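Local atomic coordinates of DUF4276 family protein (Pyrococcus horikoshii, PDB entry 2P62), a protein that is of unknown function but belongs to a family of the Toprim-like clan, whose better-known members handle nucleic acids with a metal-binding acidic site. Residues D97-N102 and K147-L152; G137-N142 and E153-Y158. All coordinates share one frame; numbering follows the deposited sequence.

Contact 1. Residues D97-N102 and K147-L152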
loop_
_atom_site.group_PDB
_atom_site.type_symbol
_atom_site.label_atom_id
_atom_site.label_comp_id
_atom_site.label_asym_id
_atom_site.label_seq_id
_atom_site.Cartn_x
_atom_site.Cartn_y
_atom_site.Cartn_z
ATOM N N ASP A 97 -3.785 -18.347 -4.315
ATOM C CA ASP A 97 -2.671 -18.771 -5.155
ATOM C C ASP A 97 -2.600 -20.290 -5.060
ATOM O O ASP A 97 -2.954 -20.877 -4.034
ATOM C CB ASP A 97 -1.324 -18.225 -4.658
ATOM C CG ASP A 97 -1.214 -16.718 -4.748
ATOM O OD1 ASP A 97 -1.825 -16.109 -5.659
ATOM O OD2 ASP A 97 -0.472 -16.143 -3.915
ATOM N N VAL A 98 -2.130 -20.913 -6.130
ATOM C CA VAL A 98 -1.960 -22.353 -6.179
ATOM C C VAL A 98 -0.875 -22.776 -5.179
ATOM O O VAL A 98 -0.993 -23.809 -4.531
ATOM C CB VAL A 98 -1.579 -22.777 -7.623
ATOM C CG1 VAL A 98 -1.175 -24.240 -7.665
ATOM C CG2 VAL A 98 -2.758 -22.513 -8.562
ATOM N N ASP A 99 0.165 -21.952 -5.054
ATOM C CA ASP A 99 1.305 -22.175 -4.147
ATOM C C ASP A 99 0.968 -22.473 -2.707
ATOM O O ASP A 99 1.571 -23.346 -2.088
ATOM C CB ASP A 99 2.194 -20.944 -4.096
ATOM C CG ASP A 99 2.998 -20.772 -5.324
ATOM O OD1 ASP A 99 3.609 -19.691 -5.470
ATOM O OD2 ASP A 99 3.025 -21.721 -6.138
ATOM N N GLU A 100 0.042 -21.698 -2.164
ATOM C CA GLU A 100 -0.337 -21.846 -0.775
ATOM C C GLU A 100 -1.109 -23.124 -0.513
ATOM O O GLU A 100 -1.907 -23.566 -1.343
ATOM C CB GLU A 100 -1.163 -20.639 -0.326
ATOM C CG GLU A 100 -0.597 -19.297 -0.759
ATOM C CD GLU A 100 -1.323 -18.130 -0.113
ATOM O OE1 GLU A 100 -2.573 -18.150 -0.064
ATOM O OE2 GLU A 100 -0.639 -17.189 0.342
ATOM N N GLY A 101 -0.845 -23.704 0.657
ATOM C CA GLY A 101 -1.501 -24.925 1.091
ATOM C C GLY A 101 -1.678 -26.012 0.052
ATOM O O GLY A 101 -0.843 -26.199 -0.829
ATOM N N ASN A 102 -2.771 -26.752 0.173
ATOM C CA ASN A 102 -3.060 -27.814 -0.770
ATOM C C ASN A 102 -3.998 -27.310 -1.856
ATOM O O ASN A 102 -4.158 -26.104 -2.027
ATOM C CB ASN A 102 -3.668 -29.006 -0.040
ATOM C CG ASN A 102 -2.638 -29.764 0.786
ATOM O OD1 ASN A 102 -1.662 -30.324 0.248
ATOM N ND2 ASN A 102 -2.848 -29.786 2.104
ATOM N N LYS A 147 11.608 -17.937 -10.850
ATOM C CA LYS A 147 11.131 -19.179 -10.261
ATOM C C LYS A 147 9.699 -19.442 -10.686
ATOM O O LYS A 147 8.919 -18.516 -10.909
ATOM C CB LYS A 147 11.215 -19.127 -8.736
ATOM C CG LYS A 147 12.624 -19.171 -8.202
ATOM C CD LYS A 147 12.640 -19.173 -6.685
ATOM C CE LYS A 147 14.064 -19.272 -6.153
ATOM N NZ LYS A 147 14.102 -19.290 -4.661
ATOM N N GLU A 148 9.351 -20.717 -10.787
ATOM C CA GLU A 148 8.016 -21.105 -11.212
ATOM C C GLU A 148 7.068 -21.177 -10.006
ATOM O O GLU A 148 6.690 -22.262 -9.568
ATOM C CB GLU A 148 8.115 -22.455 -11.926
ATOM C CG GLU A 148 7.215 -22.608 -13.130
ATOM C CD GLU A 148 7.504 -21.602 -14.232
ATOM O OE1 GLU A 148 8.655 -21.540 -14.711
ATOM O OE2 GLU A 148 6.571 -20.871 -14.625
ATOM N N LYS A 149 6.699 -20.021 -9.457
ATOM C CA LYS A 149 5.791 -19.994 -8.313
ATOM C C LYS A 149 4.399 -19.604 -8.801
ATOM O O LYS A 149 4.184 -18.492 -9.285
ATOM C CB LYS A 149 6.304 -19.015 -7.253
ATOM C CG LYS A 149 7.770 -19.253 -6.888
ATOM C CD LYS A 149 8.250 -18.361 -5.740
ATOM C CE LYS A 149 7.569 -18.721 -4.424
ATOM N NZ LYS A 149 8.140 -17.953 -3.287
ATOM N N LYS A 150 3.461 -20.541 -8.687
ATOM C CA LYS A 150 2.098 -20.321 -9.145
ATOM C C LYS A 150 1.315 -19.441 -8.186
ATOM O O LYS A 150 0.923 -19.862 -7.095
ATOM C CB LYS A 150 1.393 -21.664 -9.349
ATOM C CG LYS A 150 2.061 -22.558 -10.389
ATOM C CD LYS A 150 1.182 -23.757 -10.701
ATOM C CE LYS A 150 1.806 -24.683 -11.736
ATOM N NZ LYS A 150 3.018 -25.375 -11.202
ATOM N N GLU A 151 1.087 -18.206 -8.620
ATOM C CA GLU A 151 0.383 -17.224 -7.813
ATOM C C GLU A 151 0.012 -16.024 -8.664
ATOM O O GLU A 151 0.394 -15.942 -9.829
ATOM C CB GLU A 151 1.264 -16.792 -6.632
ATOM C CG GLU A 151 2.665 -16.318 -7.004
ATOM C CD GLU A 151 3.516 -16.015 -5.781
ATOM O OE1 GLU A 151 3.549 -16.851 -4.851
ATOM O OE2 GLU A 151 4.173 -14.953 -5.747
ATOM N N LEU A 152 -0.739 -15.102 -8.077
ATOM C CA LEU A 152 -1.182 -13.902 -8.779
ATOM C C LEU A 152 -0.058 -13.193 -9.532
ATOM O O LEU A 152 -0.247 -12.739 -10.660
ATOM C CB LEU A 152 -1.821 -12.936 -7.777
ATOM C CG LEU A 152 -2.648 -11.722 -8.227
ATOM C CD1 LEU A 152 -1.860 -10.466 -7.951
ATOM C CD2 LEU A 152 -3.063 -11.826 -9.691
#
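Asp-97 and Asp-99 both turn their carboxylates onto the chain that leads into helix 152-162. Hydrogen bonding comes first. Leu-152 N, in the first turn of that helix, donates to Asp-97 OD1 at 2.8 Å, reaching the oxygen from above the carboxylate, 51° out of its plane. Glu-151 holds the N-cap position, and the first N-H after it goes to Asp-97, the aspartate that ends strand 89-97. One backbone bond adds to this: Asp-99 N donates to Lys-150 O at 3.0 Å, a bond read with some reserve because that carbonyl is crowded in the model. In return Lys-150 N reaches Asp-99 OD2 at 2.8 Å, but the bend at the hydrogen (116°) makes this bond weak.

A second group is acidic. Asp-99 OD1 lies 2.9 Å from Glu-151 OE1, two acceptors side by side, and Asp-97 OD2 is 4.2 Å from the same OE1. Glu-151 CG is wedged between its own backbone N and carbonyl carbon (chi1 53°), which lifts the extended chain toward Asp-99.

Apolar packing is limited to one pair. Val-98 CB meets Lys-150 CB at 3.6 Å, and its CG1 runs against Lys-150 CD at 3.9 Å.

The Asp-Val-Asp sequence at the end of strand 89-97, with Glu-9 following strand 2-7 and close to Glu-100, is consistent with the acidic site of Toprim domains, though no function is established. Strand 129-136 flanks the contact through Met-136, which touches Asp-97 and Leu-152; helix 11-23 packs on Leu-152 through Phe-16, and helix 186-196 meets Lys-149 and Glu-151 through Pro-186.

Contact 2. Residues G137-N142 and E153-Y158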
loop_
_atom_site.group_PDB
_atom_site.type_symbol
_atom_site.label_atom_id
_atom_site.label_comp_id
_atom_site.label_asym_id
_atom_site.label_seq_id
_atom_site.Cartn_x
_atom_site.Cartn_y
_atom_site.Cartn_z
ATOM N N GLY A 137 -2.793 -18.370 -10.797
ATOM C CA GLY A 137 -1.434 -18.637 -11.218
ATOM C C GLY A 137 -1.217 -19.991 -11.863
ATOM O O GLY A 137 -0.109 -20.519 -11.816
ATOM N N ASN A 138 -2.251 -20.566 -12.466
ATOM C CA ASN A 138 -2.081 -21.865 -13.110
ATOM C C ASN A 138 -1.581 -21.705 -14.542
ATOM O O ASN A 138 -2.357 -21.755 -15.497
ATOM C CB ASN A 138 -3.388 -22.661 -13.107
ATOM C CG ASN A 138 -3.329 -23.866 -12.183
ATOM O OD1 ASN A 138 -2.351 -24.622 -12.195
ATOM N ND2 ASN A 138 -4.377 -24.060 -11.383
ATOM N N LEU A 139 -0.278 -21.497 -14.683
ATOM C CA LEU A 139 0.341 -21.338 -15.996
ATOM C C LEU A 139 1.830 -21.592 -15.876
ATOM O O LEU A 139 2.321 -21.918 -14.799
ATOM C CB LEU A 139 0.077 -19.928 -16.573
ATOM C CG LEU A 139 0.543 -18.597 -15.941
ATOM C CD1 LEU A 139 0.175 -18.562 -14.463
ATOM C CD2 LEU A 139 2.036 -18.407 -16.116
ATOM N N THR A 140 2.542 -21.484 -16.990
ATOM C CA THR A 140 3.985 -21.681 -16.977
ATOM C C THR A 140 4.621 -20.438 -17.563
ATOM O O THR A 140 4.392 -20.093 -18.720
ATOM C CB THR A 140 4.408 -22.907 -17.804
ATOM O OG1 THR A 140 3.848 -24.093 -17.221
ATOM C CG2 THR A 140 5.931 -23.037 -17.819
ATOM N N LEU A 141 5.385 -19.745 -16.734
ATOM C CA LEU A 141 6.062 -18.527 -17.143
ATOM C C LEU A 141 7.460 -18.967 -17.542
ATOM O O LEU A 141 8.283 -19.299 -16.692
ATOM C CB LEU A 141 6.097 -17.556 -15.962
ATOM C CG LEU A 141 6.567 -16.108 -16.096
ATOM C CD1 LEU A 141 8.046 -16.061 -15.917
ATOM C CD2 LEU A 141 6.123 -15.508 -17.425
ATOM N N ASN A 142 7.733 -18.991 -18.835
ATOM C CA ASN A 142 9.038 -19.447 -19.276
ATOM C C ASN A 142 10.138 -18.398 -19.291
ATOM O O ASN A 142 10.505 -17.889 -20.348
ATOM C CB ASN A 142 8.911 -20.116 -20.643
ATOM C CG ASN A 142 8.292 -21.498 -20.547
ATOM O OD1 ASN A 142 8.852 -22.391 -19.903
ATOM N ND2 ASN A 142 7.129 -21.680 -21.173
ATOM N N GLU A 153 1.117 -13.119 -8.921
ATOM C CA GLU A 153 2.228 -12.435 -9.552
ATOM C C GLU A 153 2.756 -13.153 -10.798
ATOM O O GLU A 153 3.205 -12.507 -11.746
ATOM C CB GLU A 153 3.335 -12.215 -8.524
ATOM C CG GLU A 153 2.983 -11.168 -7.459
ATOM C CD GLU A 153 2.011 -11.654 -6.375
ATOM O OE1 GLU A 153 1.703 -10.832 -5.474
ATOM O OE2 GLU A 153 1.564 -12.831 -6.405
ATOM N N LEU A 154 2.683 -14.484 -10.798
ATOM C CA LEU A 154 3.137 -15.273 -11.937
ATOM C C LEU A 154 2.292 -14.912 -13.163
ATOM O O LEU A 154 2.809 -14.763 -14.266
ATOM C CB LEU A 154 3.025 -16.775 -11.641
ATOM C CG LEU A 154 3.833 -17.658 -12.613
ATOM C CD1 LEU A 154 5.306 -17.347 -12.420
ATOM C CD2 LEU A 154 3.565 -19.142 -12.375
ATOM N N SER A 155 0.991 -14.759 -12.966
ATOM C CA SER A 155 0.107 -14.378 -14.062
ATOM C C SER A 155 0.437 -12.954 -14.508
ATOM O O SER A 155 0.448 -12.663 -15.703
ATOM C CB SER A 155 -1.353 -14.446 -13.618
ATOM O OG SER A 155 -1.700 -15.752 -13.202
ATOM N N LEU A 156 0.684 -12.068 -13.542
ATOM C CA LEU A 156 1.032 -10.673 -13.826
ATOM C C LEU A 156 2.345 -10.642 -14.602
ATOM O O LEU A 156 2.530 -9.830 -15.503
ATOM C CB LEU A 156 1.193 -9.874 -12.521
ATOM C CG LEU A 156 0.043 -8.999 -11.980
ATOM C CD1 LEU A 156 -0.219 -7.844 -12.950
ATOM C CD2 LEU A 156 -1.205 -9.820 -11.791
ATOM N N ALA A 157 3.259 -11.533 -14.240
ATOM C CA ALA A 157 4.542 -11.614 -14.919
ATOM C C ALA A 157 4.322 -12.067 -16.365
ATOM O O ALA A 157 5.042 -11.642 -17.270
ATOM C CB ALA A 157 5.459 -12.596 -14.196
ATOM N N TYR A 158 3.321 -12.923 -16.581
ATOM C CA TYR A 158 3.035 -13.422 -17.919
ATOM C C TYR A 158 2.442 -12.322 -18.793
ATOM O O TYR A 158 2.714 -12.247 -19.996
ATOM C CB TYR A 158 2.095 -14.634 -17.848
ATOM C CG TYR A 158 1.887 -15.314 -19.180
ATOM C CD1 TYR A 158 0.785 -15.011 -19.970
ATOM C CD2 TYR A 158 2.812 -16.239 -19.662
ATOM C CE1 TYR A 158 0.602 -15.608 -21.210
ATOM C CE2 TYR A 158 2.642 -16.847 -20.904
ATOM C CZ TYR A 158 1.530 -16.524 -21.673
ATOM O OH TYR A 158 1.350 -17.113 -22.905
#
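Leu-141 leans on three residues of helix 152-162 in turn. Its CB touches Leu-154 CD1 at 3.6 Å. One bond further, CG stands 4.1 Å from Ala-157 CB, with Leu-154 CD1 equally near. CG lies anti to the backbone N (chi1 -172°), and from there the CD2 branch reaches Tyr-158, one turn on from Leu-154, coming within 3.8 Å of Tyr-158 CA; the same methyl lies at the edge of the tyrosine ring, near its plane.

Leu-139, two residues earlier, lies next to Leu-141 on Leu-154, its side chain running antiparallel alongside that of Leu-154. Its CD2 meets Leu-154 CG at 4.0 Å and also nears Tyr-158 CB. CD1 rests 3.6 Å from Ser-155 OG. Leu-154 CD2 faces the carbonyl oxygens of Gly-137 and Leu-139. Gly-137 brings its CA to 3.5 Å from Ser-155 OG, where the chain has just left strand 129-136.

The polar bonds lie outside the two segments: the Tyr-158 hydroxyl is bonded to Glu-229, and Asn-142 O to Lys-161 NZ, further along the same helix. Between residues 137-142 and 153-158 themselves, leucine, alanine and tyrosine carbon meets by van der Waals packing, so within this contact the loop rests on the helix by shape and burial of apolar surface.

Contact 2 is the more buried of the pair and mainly apolar, whereas contact 1 is partly open and made mainly of carboxylates and backbone N-H groups. Both involve helix 152-162: residues 147-152 bring its start to the acidic loop after strand 89-97, and residues 153-158 carry the next turns against the loop that leaves strand 129-136. Their segments alternate along the sequence, and the centres lie about 10 Å apart. A probable hydrogen bond from Leu-141 N to Glu-148 OE2 ties the two together, with Lys-150 CB packed against Gly-137 O. The polar contact thus sits where strand 89-97 ends and the helix starts, the apolar one along the helix side.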